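Local coordinates for protein calcium homeostasis modulator 1 (Oryzias latipes, PDB 6LMT) that forms an eight-subunit, large-pore membrane channel of the calcium homeostasis modulator family, probably conducting ions and ATP across the plasma membrane, at residues T117-K122 and I180-G185; F128-D133 and F154-P159; E135-A140 and V171-Y176. All blocks are in the same frame, centred on the assembly; numbering follows the deposited sequence.

Contact 1 (T117-K122 and I180-G185)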
loop_
_atom_site.group_PDB
_atom_site.type_symbol
_atom_site.label_atom_id
_atom_site.label_comp_id
_atom_site.label_asym_id
_atom_site.label_seq_id
_atom_site.Cartn_x
_atom_site.Cartn_y
_atom_site.Cartn_z
ATOM N N THR A 117 -3.648 15.252 26.206
ATOM C CA THR A 117 -4.910 15.675 26.781
ATOM C C THR A 117 -4.949 17.183 26.965
ATOM O O THR A 117 -5.979 17.816 26.731
ATOM C CB THR A 117 -5.121 14.937 28.098
ATOM O OG1 THR A 117 -5.062 13.543 27.837
ATOM C CG2 THR A 117 -6.431 15.222 28.697
ATOM N N LEU A 118 -3.830 17.778 27.351
ATOM C CA LEU A 118 -3.774 19.221 27.499
ATOM C C LEU A 118 -3.668 19.942 26.165
ATOM O O LEU A 118 -4.176 21.052 26.036
ATOM C CB LEU A 118 -2.609 19.604 28.397
ATOM C CG LEU A 118 -2.667 19.208 29.860
ATOM C CD1 LEU A 118 -1.347 19.447 30.514
ATOM C CD2 LEU A 118 -3.750 19.948 30.555
ATOM N N MET A 119 -3.029 19.343 25.161
ATOM C CA MET A 119 -2.988 19.984 23.856
ATOM C C MET A 119 -4.309 19.883 23.129
ATOM O O MET A 119 -4.608 20.727 22.288
ATOM C CB MET A 119 -1.911 19.385 22.974
ATOM C CG MET A 119 -0.534 19.608 23.438
ATOM S SD MET A 119 -0.057 21.288 23.732
ATOM C CE MET A 119 1.597 20.943 24.252
ATOM N N ASP A 120 -5.095 18.855 23.404
ATOM C CA ASP A 120 -6.398 18.740 22.782
ATOM C C ASP A 120 -7.394 19.705 23.406
ATOM O O ASP A 120 -8.240 20.258 22.706
ATOM C CB ASP A 120 -6.894 17.309 22.897
ATOM C CG ASP A 120 -8.032 17.006 21.963
ATOM O OD1 ASP A 120 -8.377 17.854 21.123
ATOM O OD2 ASP A 120 -8.611 15.913 22.074
ATOM N N GLY A 121 -7.334 19.902 24.711
ATOM C CA GLY A 121 -8.131 20.916 25.349
ATOM C C GLY A 121 -9.495 20.500 25.848
ATOM O O GLY A 121 -10.171 21.317 26.472
ATOM N N LYS A 122 -9.916 19.257 25.620
ATOM C CA LYS A 122 -11.265 18.838 25.983
ATOM C C LYS A 122 -11.446 18.590 27.470
ATOM O O LYS A 122 -12.546 18.776 27.977
ATOM C CB LYS A 122 -11.658 17.579 25.234
ATOM C CG LYS A 122 -11.816 17.734 23.772
ATOM C CD LYS A 122 -12.364 16.460 23.226
ATOM C CE LYS A 122 -12.603 16.519 21.748
ATOM N NZ LYS A 122 -11.331 16.486 21.009
ATOM N N ILE A 180 -5.695 28.165 27.164
ATOM C CA ILE A 180 -5.127 27.975 28.494
ATOM C C ILE A 180 -4.659 26.538 28.683
ATOM O O ILE A 180 -3.642 26.279 29.329
ATOM C CB ILE A 180 -6.162 28.393 29.554
ATOM C CG1 ILE A 180 -6.445 29.877 29.449
ATOM C CG2 ILE A 180 -5.728 28.059 30.964
ATOM C CD1 ILE A 180 -7.572 30.301 30.284
ATOM N N SER A 181 -5.370 25.586 28.090
ATOM C CA SER A 181 -4.983 24.188 28.172
ATOM C C SER A 181 -3.714 23.913 27.385
ATOM O O SER A 181 -2.879 23.117 27.811
ATOM C CB SER A 181 -6.124 23.323 27.668
ATOM O OG SER A 181 -5.775 21.967 27.680
ATOM N N GLN A 182 -3.556 24.552 26.231
ATOM C CA GLN A 182 -2.330 24.413 25.461
ATOM C C GLN A 182 -1.164 25.111 26.129
ATOM O O GLN A 182 -0.028 24.670 25.991
ATOM C CB GLN A 182 -2.543 24.947 24.055
ATOM C CG GLN A 182 -3.311 24.022 23.180
ATOM C CD GLN A 182 -3.721 24.655 21.903
ATOM O OE1 GLN A 182 -3.617 25.851 21.749
ATOM N NE2 GLN A 182 -4.165 23.857 20.964
ATOM N N ALA A 183 -1.425 26.182 26.868
ATOM C CA ALA A 183 -0.375 26.820 27.644
ATOM C C ALA A 183 0.087 25.929 28.782
ATOM O O ALA A 183 1.283 25.847 29.056
ATOM C CB ALA A 183 -0.863 28.158 28.177
ATOM N N CYS A 184 -0.843 25.256 29.459
ATOM C CA CYS A 184 -0.468 24.291 30.486
ATOM C C CYS A 184 0.204 23.070 29.889
ATOM O O CYS A 184 1.051 22.464 30.535
ATOM C CB CYS A 184 -1.692 23.857 31.291
ATOM S SG CYS A 184 -2.471 25.141 32.260
ATOM N N GLY A 185 -0.154 22.697 28.669
ATOM C CA GLY A 185 0.503 21.584 28.020
ATOM C C GLY A 185 1.926 21.880 27.624
ATOM O O GLY A 185 2.782 21.001 27.694
#
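L118 and M119, at the end of helix 108-120, pack against S181, Q182 and G185 of helix 167-202, a helix-to-helix contact inside the transmembrane bundle of one channel subunit. The polar links all use backbone carbonyls of the ending helix. S181 OG, placed beside its own carbonyl carbon (chi1 178°), donates to L118 O; the modelled 2.5 Å is too short to be taken literally at this resolution. Q182 NE2 makes a weak bond to M119 O at 3.4 Å, while its amide is held mainly from outside, by Y51 and E38 of the second subunit. The apolar part centres on G185, whose bare backbone receives two side chains: L118 lays CB 3.7 Å from G185 CA, and M119, bent at chi2 (-55°), brings CE to G185 C at 3.5 Å. M119 also touches a cholesterol hemisuccinate and belongs to its pocket, and F37 of the second subunit packs on both M119 and Q182. L118, S181 and C184 all touch F124 of the following helix 122-128. Between helices 108-120 and 122-128, G121 turns the chain with a positive phi of 91°, its CA 3.5 Å from S181 OG.

Contact 2 (F128-D133 and F154-P159). With Y01 (cholesterol hemisuccinate), chain J.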
loop_
_atom_site.group_PDB
_atom_site.type_symbol
_atom_site.label_atom_id
_atom_site.label_comp_id
_atom_site.label_asym_id
_atom_site.label_seq_id
_atom_site.Cartn_x
_atom_site.Cartn_y
_atom_site.Cartn_z
ATOM N N PHE A 128 -13.914 23.053 33.332
ATOM C CA PHE A 128 -13.824 24.453 33.732
ATOM C C PHE A 128 -14.848 25.338 33.044
ATOM O O PHE A 128 -14.737 26.556 33.117
ATOM C CB PHE A 128 -12.420 24.984 33.455
ATOM C CG PHE A 128 -11.368 24.351 34.290
ATOM C CD1 PHE A 128 -11.615 24.022 35.600
ATOM C CD2 PHE A 128 -10.181 23.948 33.720
ATOM C CE1 PHE A 128 -10.667 23.394 36.346
ATOM C CE2 PHE A 128 -9.240 23.313 34.463
ATOM C CZ PHE A 128 -9.486 23.037 35.780
ATOM N N SER A 129 -15.835 24.770 32.370
ATOM C CA SER A 129 -16.800 25.605 31.677
ATOM C C SER A 129 -17.839 26.209 32.606
ATOM O O SER A 129 -18.463 27.202 32.239
ATOM C CB SER A 129 -17.497 24.818 30.579
ATOM O OG SER A 129 -18.267 23.776 31.133
ATOM N N ILE A 130 -18.048 25.644 33.794
ATOM C CA ILE A 130 -18.916 26.304 34.762
ATOM C C ILE A 130 -18.191 27.387 35.535
ATOM O O ILE A 130 -18.827 28.131 36.284
ATOM C CB ILE A 130 -19.525 25.330 35.788
ATOM C CG1 ILE A 130 -18.432 24.660 36.597
ATOM C CG2 ILE A 130 -20.378 24.300 35.118
ATOM C CD1 ILE A 130 -18.952 23.927 37.773
ATOM N N ASN A 131 -16.880 27.482 35.388
ATOM C CA ASN A 131 -16.076 28.522 36.000
ATOM C C ASN A 131 -15.917 29.728 35.102
ATOM O O ASN A 131 -15.179 30.646 35.451
ATOM C CB ASN A 131 -14.700 27.977 36.362
ATOM C CG ASN A 131 -14.749 26.995 37.489
ATOM O OD1 ASN A 131 -15.434 27.207 38.477
ATOM N ND2 ASN A 131 -14.033 25.902 37.344
ATOM N N LEU A 132 -16.583 29.747 33.960
ATOM C CA LEU A 132 -16.445 30.850 33.035
ATOM C C LEU A 132 -17.212 32.065 33.511
ATOM O O LEU A 132 -18.096 31.989 34.363
ATOM C CB LEU A 132 -16.926 30.466 31.646
ATOM C CG LEU A 132 -15.991 29.555 30.875
ATOM C CD1 LEU A 132 -16.662 29.115 29.627
ATOM C CD2 LEU A 132 -14.743 30.305 30.548
ATOM N N ASP A 133 -16.839 33.202 32.951
ATOM C CA ASP A 133 -17.502 34.482 33.163
ATOM C C ASP A 133 -18.030 34.863 31.789
ATOM O O ASP A 133 -17.288 35.403 30.968
ATOM C CB ASP A 133 -16.523 35.507 33.712
ATOM C CG ASP A 133 -17.197 36.734 34.241
ATOM O OD1 ASP A 133 -18.439 36.789 34.220
ATOM O OD2 ASP A 133 -16.480 37.656 34.679
ATOM N N PHE A 154 -26.516 26.034 32.284
ATOM C CA PHE A 154 -26.284 26.643 30.984
ATOM C C PHE A 154 -24.810 26.584 30.601
ATOM O O PHE A 154 -24.467 26.241 29.468
ATOM C CB PHE A 154 -26.790 28.085 31.019
ATOM C CG PHE A 154 -26.614 28.828 29.741
ATOM C CD1 PHE A 154 -27.453 28.601 28.677
ATOM C CD2 PHE A 154 -25.607 29.760 29.606
ATOM C CE1 PHE A 154 -27.288 29.277 27.505
ATOM C CE2 PHE A 154 -25.437 30.430 28.440
ATOM C CZ PHE A 154 -26.283 30.190 27.387
ATOM N N LEU A 155 -23.926 26.920 31.537
ATOM C CA LEU A 155 -22.495 26.901 31.287
ATOM C C LEU A 155 -21.934 25.500 31.202
ATOM O O LEU A 155 -20.890 25.306 30.584
ATOM C CB LEU A 155 -21.762 27.659 32.384
ATOM C CG LEU A 155 -22.004 29.154 32.475
ATOM C CD1 LEU A 155 -21.294 29.704 33.670
ATOM C CD2 LEU A 155 -21.534 29.819 31.224
ATOM N N ALA A 156 -22.598 24.522 31.806
ATOM C CA ALA A 156 -22.118 23.155 31.753
ATOM C C ALA A 156 -22.298 22.525 30.388
ATOM O O ALA A 156 -21.647 21.526 30.103
ATOM C CB ALA A 156 -22.824 22.317 32.799
ATOM N N ARG A 157 -23.145 23.085 29.536
ATOM C CA ARG A 157 -23.416 22.507 28.233
ATOM C C ARG A 157 -22.528 23.071 27.138
ATOM O O ARG A 157 -22.653 22.644 25.991
ATOM C CB ARG A 157 -24.884 22.700 27.885
ATOM C CG ARG A 157 -25.812 21.961 28.823
ATOM C CD ARG A 157 -27.236 21.926 28.320
ATOM N NE ARG A 157 -27.861 23.244 28.279
ATOM C CZ ARG A 157 -28.613 23.756 29.253
ATOM N NH1 ARG A 157 -28.858 23.055 30.350
ATOM N NH2 ARG A 157 -29.139 24.963 29.121
ATOM N N ILE A 158 -21.643 24.015 27.490
ATOM C CA ILE A 158 -20.649 24.528 26.528
ATOM C C ILE A 158 -19.769 23.469 25.875
ATOM O O ILE A 158 -19.546 23.568 24.658
ATOM C CB ILE A 158 -19.845 25.666 27.176
ATOM C CG1 ILE A 158 -20.724 26.897 27.340
ATOM C CG2 ILE A 158 -18.590 26.034 26.410
ATOM C CD1 ILE A 158 -20.117 27.989 28.137
ATOM N N PRO A 159 -19.276 22.414 26.553
ATOM C CA PRO A 159 -18.501 21.401 25.819
ATOM C C PRO A 159 -19.286 20.578 24.809
ATOM O O PRO A 159 -18.671 19.804 24.075
ATOM C CB PRO A 159 -17.973 20.503 26.930
ATOM C CG PRO A 159 -17.988 21.279 28.069
ATOM C CD PRO A 159 -19.133 22.154 27.998
HETATM C CAA Y01 J . -0.529 15.973 37.493
HETATM C CBA Y01 J . -1.020 16.118 36.065
HETATM C CAB Y01 J . -1.880 14.928 35.678
HETATM C CAN Y01 J . -1.764 17.438 35.866
HETATM C CAJ Y01 J . -3.012 17.618 36.690
HETATM C CAO Y01 J . -3.378 19.070 36.864
HETATM C CBB Y01 J . -4.676 19.364 37.635
HETATM C CAC Y01 J . -4.775 18.443 38.848
HETATM C CBE Y01 J . -4.732 20.862 38.002
HETATM C CAP Y01 J . -4.252 21.766 36.831
HETATM C CAQ Y01 J . -5.251 22.925 36.718
HETATM C CBG Y01 J . -5.819 22.999 38.127
HETATM C CBI Y01 J . -6.062 21.522 38.494
HETATM C CAE Y01 J . -7.244 20.923 37.722
HETATM C CAU Y01 J . -6.351 21.527 39.999
HETATM C CAS Y01 J . -7.559 22.406 40.356
HETATM C CBF Y01 J . -7.464 23.857 39.847
HETATM C CBD Y01 J . -7.022 23.894 38.372
HETATM C CAK Y01 J . -6.745 25.330 37.951
HETATM C CAI Y01 J . -7.916 26.196 38.275
HETATM C CAZ Y01 J . -8.862 25.866 39.141
HETATM C CAV Y01 J . -10.074 26.747 39.331
HETATM C CBH Y01 J . -8.788 24.655 40.068
HETATM C CAD Y01 J . -10.020 23.768 39.808
HETATM C CAT Y01 J . -8.864 25.219 41.506
HETATM C CAR Y01 J . -10.075 26.137 41.727
HETATM C CBC Y01 J . -10.121 27.282 40.743
HETATM O OAW Y01 J . -11.366 28.027 40.893
HETATM C CAY Y01 J . -11.481 29.208 40.287
HETATM O OAG Y01 J . -10.554 29.853 39.889
HETATM C CAM Y01 J . -12.914 29.635 40.149
HETATM C CAL Y01 J . -13.099 30.882 39.307
HETATM C CAX Y01 J . -14.533 31.358 39.156
HETATM O OAH Y01 J . -15.433 30.725 39.747
HETATM O OAF Y01 J . -14.746 32.359 38.445
#
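Within the extracellular end of the subunit, where the chain leaves helix 122-128, S129, I130 and L132 face the turn L155-I158. S129 OG is the polar link: it donates to L155 O over 3.1 Å, approaching obliquely with a C=O...donor angle of 135° and a tilt of 31° from the carbonyl plane. With chi1 at 65° the hydroxyl sits between its own backbone N and carbonyl carbon, turned to the other segment, where P159 CD passes 3.6 Å from it. The same carbonyl opens a type I beta turn from L155 to I158 and takes a second, weak bond from I158 N, so the serine joins the loop to the start of that turn. Apolar contacts surround this bond. I130 uses its CG2 branch, 3.9 Å from A156 CB. L155 lies along the loop backbone, its CB 3.3 Å from S129 O and its CD1 near I130 O and L132 O. The side chains of L132 and I158 pass each other at a slant, CD1 to CD1 3.9 Å apart, and beyond I158 L132 continues onto helix 167-202. F128 and N131, which do not meet 154-159, help form a cholesterol hemisuccinate pocket: the sterol methyl CAD is 3.5 Å from F128 CE1, another methyl, CAE, lies in plane at the ring's edge, and the succinate end runs past N131. A156 O is held by N48 of helix 48-70.

Contact 3 (E135-A140 and V171-Y176)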
loop_
_atom_site.group_PDB
_atom_site.type_symbol
_atom_site.label_atom_id
_atom_site.label_comp_id
_atom_site.label_asym_id
_atom_site.label_seq_id
_atom_site.Cartn_x
_atom_site.Cartn_y
_atom_site.Cartn_z
ATOM N N GLU A 135 -19.837 36.916 30.224
ATOM C CA GLU A 135 -19.949 38.248 29.647
ATOM C C GLU A 135 -18.751 38.622 28.786
ATOM O O GLU A 135 -18.805 39.638 28.088
ATOM C CB GLU A 135 -20.134 39.274 30.758
ATOM C CG GLU A 135 -21.523 39.286 31.356
ATOM C CD GLU A 135 -21.761 38.209 32.398
ATOM O OE1 GLU A 135 -20.817 37.467 32.734
ATOM O OE2 GLU A 135 -22.909 38.105 32.879
ATOM N N LYS A 136 -17.685 37.830 28.815
ATOM C CA LYS A 136 -16.502 38.062 28.002
ATOM C C LYS A 136 -16.606 37.463 26.609
ATOM O O LYS A 136 -15.646 37.564 25.843
ATOM C CB LYS A 136 -15.285 37.468 28.702
ATOM C CG LYS A 136 -14.916 38.146 29.993
ATOM C CD LYS A 136 -13.922 37.301 30.762
ATOM C CE LYS A 136 -12.589 37.219 30.055
ATOM N NZ LYS A 136 -11.596 36.475 30.867
ATOM N N PHE A 137 -17.732 36.845 26.263
ATOM C CA PHE A 137 -17.797 35.924 25.138
ATOM C C PHE A 137 -18.923 36.206 24.159
ATOM O O PHE A 137 -18.847 35.739 23.020
ATOM C CB PHE A 137 -17.930 34.488 25.667
ATOM C CG PHE A 137 -16.727 34.027 26.413
ATOM C CD1 PHE A 137 -15.464 34.286 25.927
ATOM C CD2 PHE A 137 -16.851 33.516 27.683
ATOM C CE1 PHE A 137 -14.357 33.921 26.632
ATOM C CE2 PHE A 137 -15.744 33.169 28.397
ATOM C CZ PHE A 137 -14.495 33.371 27.867
ATOM N N GLY A 138 -19.957 36.942 24.558
ATOM C CA GLY A 138 -21.074 37.188 23.668
ATOM C C GLY A 138 -22.082 38.188 24.186
ATOM O O GLY A 138 -21.700 39.254 24.678
ATOM N N ASN A 139 -23.371 37.867 24.044
ATOM C CA ASN A 139 -24.424 38.677 24.641
ATOM C C ASN A 139 -24.299 38.676 26.159
ATOM O O ASN A 139 -23.878 37.691 26.772
ATOM C CB ASN A 139 -25.812 38.158 24.247
ATOM C CG ASN A 139 -26.218 38.550 22.833
ATOM O OD1 ASN A 139 -26.000 39.680 22.401
ATOM N ND2 ASN A 139 -26.834 37.619 22.115
ATOM N N ALA A 140 -24.639 39.808 26.764
ATOM C CA ALA A 140 -24.783 39.861 28.209
ATOM C C ALA A 140 -26.160 39.412 28.658
ATOM O O ALA A 140 -26.338 39.070 29.832
ATOM C CB ALA A 140 -24.509 41.278 28.721
ATOM N N VAL A 171 -18.037 28.995 20.598
ATOM C CA VAL A 171 -16.753 29.018 19.904
ATOM C C VAL A 171 -15.760 29.924 20.623
ATOM O O VAL A 171 -14.578 29.591 20.745
ATOM C CB VAL A 171 -16.974 29.421 18.433
ATOM C CG1 VAL A 171 -15.700 29.807 17.755
ATOM C CG2 VAL A 171 -17.556 28.264 17.683
ATOM N N ALA A 172 -16.231 31.043 21.167
ATOM C CA ALA A 172 -15.340 31.948 21.878
ATOM C C ALA A 172 -14.880 31.364 23.205
ATOM O O ALA A 172 -13.715 31.514 23.581
ATOM C CB ALA A 172 -16.027 33.285 22.094
ATOM N N ALA A 173 -15.770 30.689 23.925
ATOM C CA ALA A 173 -15.394 30.079 25.195
ATOM C C ALA A 173 -14.530 28.846 25.004
ATOM O O ALA A 173 -13.669 28.567 25.835
ATOM C CB ALA A 173 -16.647 29.727 25.987
ATOM N N THR A 174 -14.742 28.104 23.924
ATOM C CA THR A 174 -13.909 26.950 23.632
ATOM C C THR A 174 -12.497 27.366 23.254
ATOM O O THR A 174 -11.534 26.721 23.665
ATOM C CB THR A 174 -14.551 26.129 22.523
ATOM O OG1 THR A 174 -15.861 25.752 22.937
ATOM C CG2 THR A 174 -13.767 24.883 22.218
ATOM N N ARG A 175 -12.351 28.446 22.486
ATOM C CA ARG A 175 -11.026 28.916 22.105
ATOM C C ARG A 175 -10.251 29.479 23.276
ATOM O O ARG A 175 -9.030 29.326 23.331
ATOM C CB ARG A 175 -11.132 29.970 21.023
ATOM C CG ARG A 175 -11.350 29.403 19.688
ATOM C CD ARG A 175 -11.448 30.491 18.723
ATOM N NE ARG A 175 -11.514 30.003 17.361
ATOM C CZ ARG A 175 -10.451 29.779 16.601
ATOM N NH1 ARG A 175 -9.245 30.010 17.068
ATOM N NH2 ARG A 175 -10.598 29.350 15.366
ATOM N N TYR A 176 -10.939 30.130 24.203
ATOM C CA TYR A 176 -10.291 30.659 25.390
ATOM C C TYR A 176 -9.771 29.554 26.294
ATOM O O TYR A 176 -8.647 29.633 26.788
ATOM C CB TYR A 176 -11.274 31.562 26.118
ATOM C CG TYR A 176 -10.841 32.024 27.470
ATOM C CD1 TYR A 176 -9.772 32.879 27.622
ATOM C CD2 TYR A 176 -11.536 31.643 28.593
ATOM C CE1 TYR A 176 -9.390 33.314 28.848
ATOM C CE2 TYR A 176 -11.164 32.078 29.826
ATOM C CZ TYR A 176 -10.090 32.917 29.947
ATOM O OH TYR A 176 -9.707 33.355 31.182
#
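A172 O accepts the helical hydrogen bond of Y176 N at 3.2 Å, and F137 CE1 rests obliquely beside the same oxygen at 3.9 Å. No hydrogen bond joins the two segments; what holds them is the phenyl ring of F137, inserted from the loop against one side of helix 167-202. Its CG stands anti to the carbonyl carbon (chi1 -66°), and this swings the ring onto the helix surface. A173 CA meets one face in a CH-pi contact, 4.1 Å from the centroid and only 6° off the ring normal. The opposite face is covered over its centre by CB of the preceding residue, K136, so the ring is sandwiched between the helix backbone and its own neighbour in the loop. The rim is bordered as well. CD1 lies 4.0 Å from A172 CB, CD2 faces the methyl of A173, and at the far tip of the ring CZ comes 3.5 Å from Y176 CD2. Seen from the phenylalanine, that last contact is at the ring's edge, near its plane. The ring planes of F137 and Y176 are inclined at 48°, with centroids 5.5 Å apart. K136 bends at chi3 and carries NZ obliquely to the end of the tyrosine, 3.7 Å from Y176 OH, at the more exposed border of the contact. Both K136 and Y176 also pack on M44 of the second subunit, and R175 NH1 hydrogen-bonds C41 O of the second subunit. L132 adds a further apolar side chain that touches F137, A173 and Y176. The arrangement is that of an extracellular linker folded back, through one buried aromatic, onto the outer end of a transmembrane helix in the CALHM subunit, with its four transmembrane helices, beside the subunit interface.

All three contacts lie on the same side of the chain's centre. Contacts 1 and 3 share helix 167-202: 171-176 comes earlier and 180-185 later, and their centres are about 18 Å apart. The centre of contact 2 is about 17 Å from that of contact 1 and about 10 Å from that of contact 3; these last two touch through L132, and I158 also packs on A173. Along the chain both contacts 2 and 3 lie inside the loop closed by contact 1, and they interlock because their segments alternate. The linker between helices 122-128 and 167-202, probably extracellular, is thereby folded onto the latter, with contacts 1 and 3 both facing the second subunit.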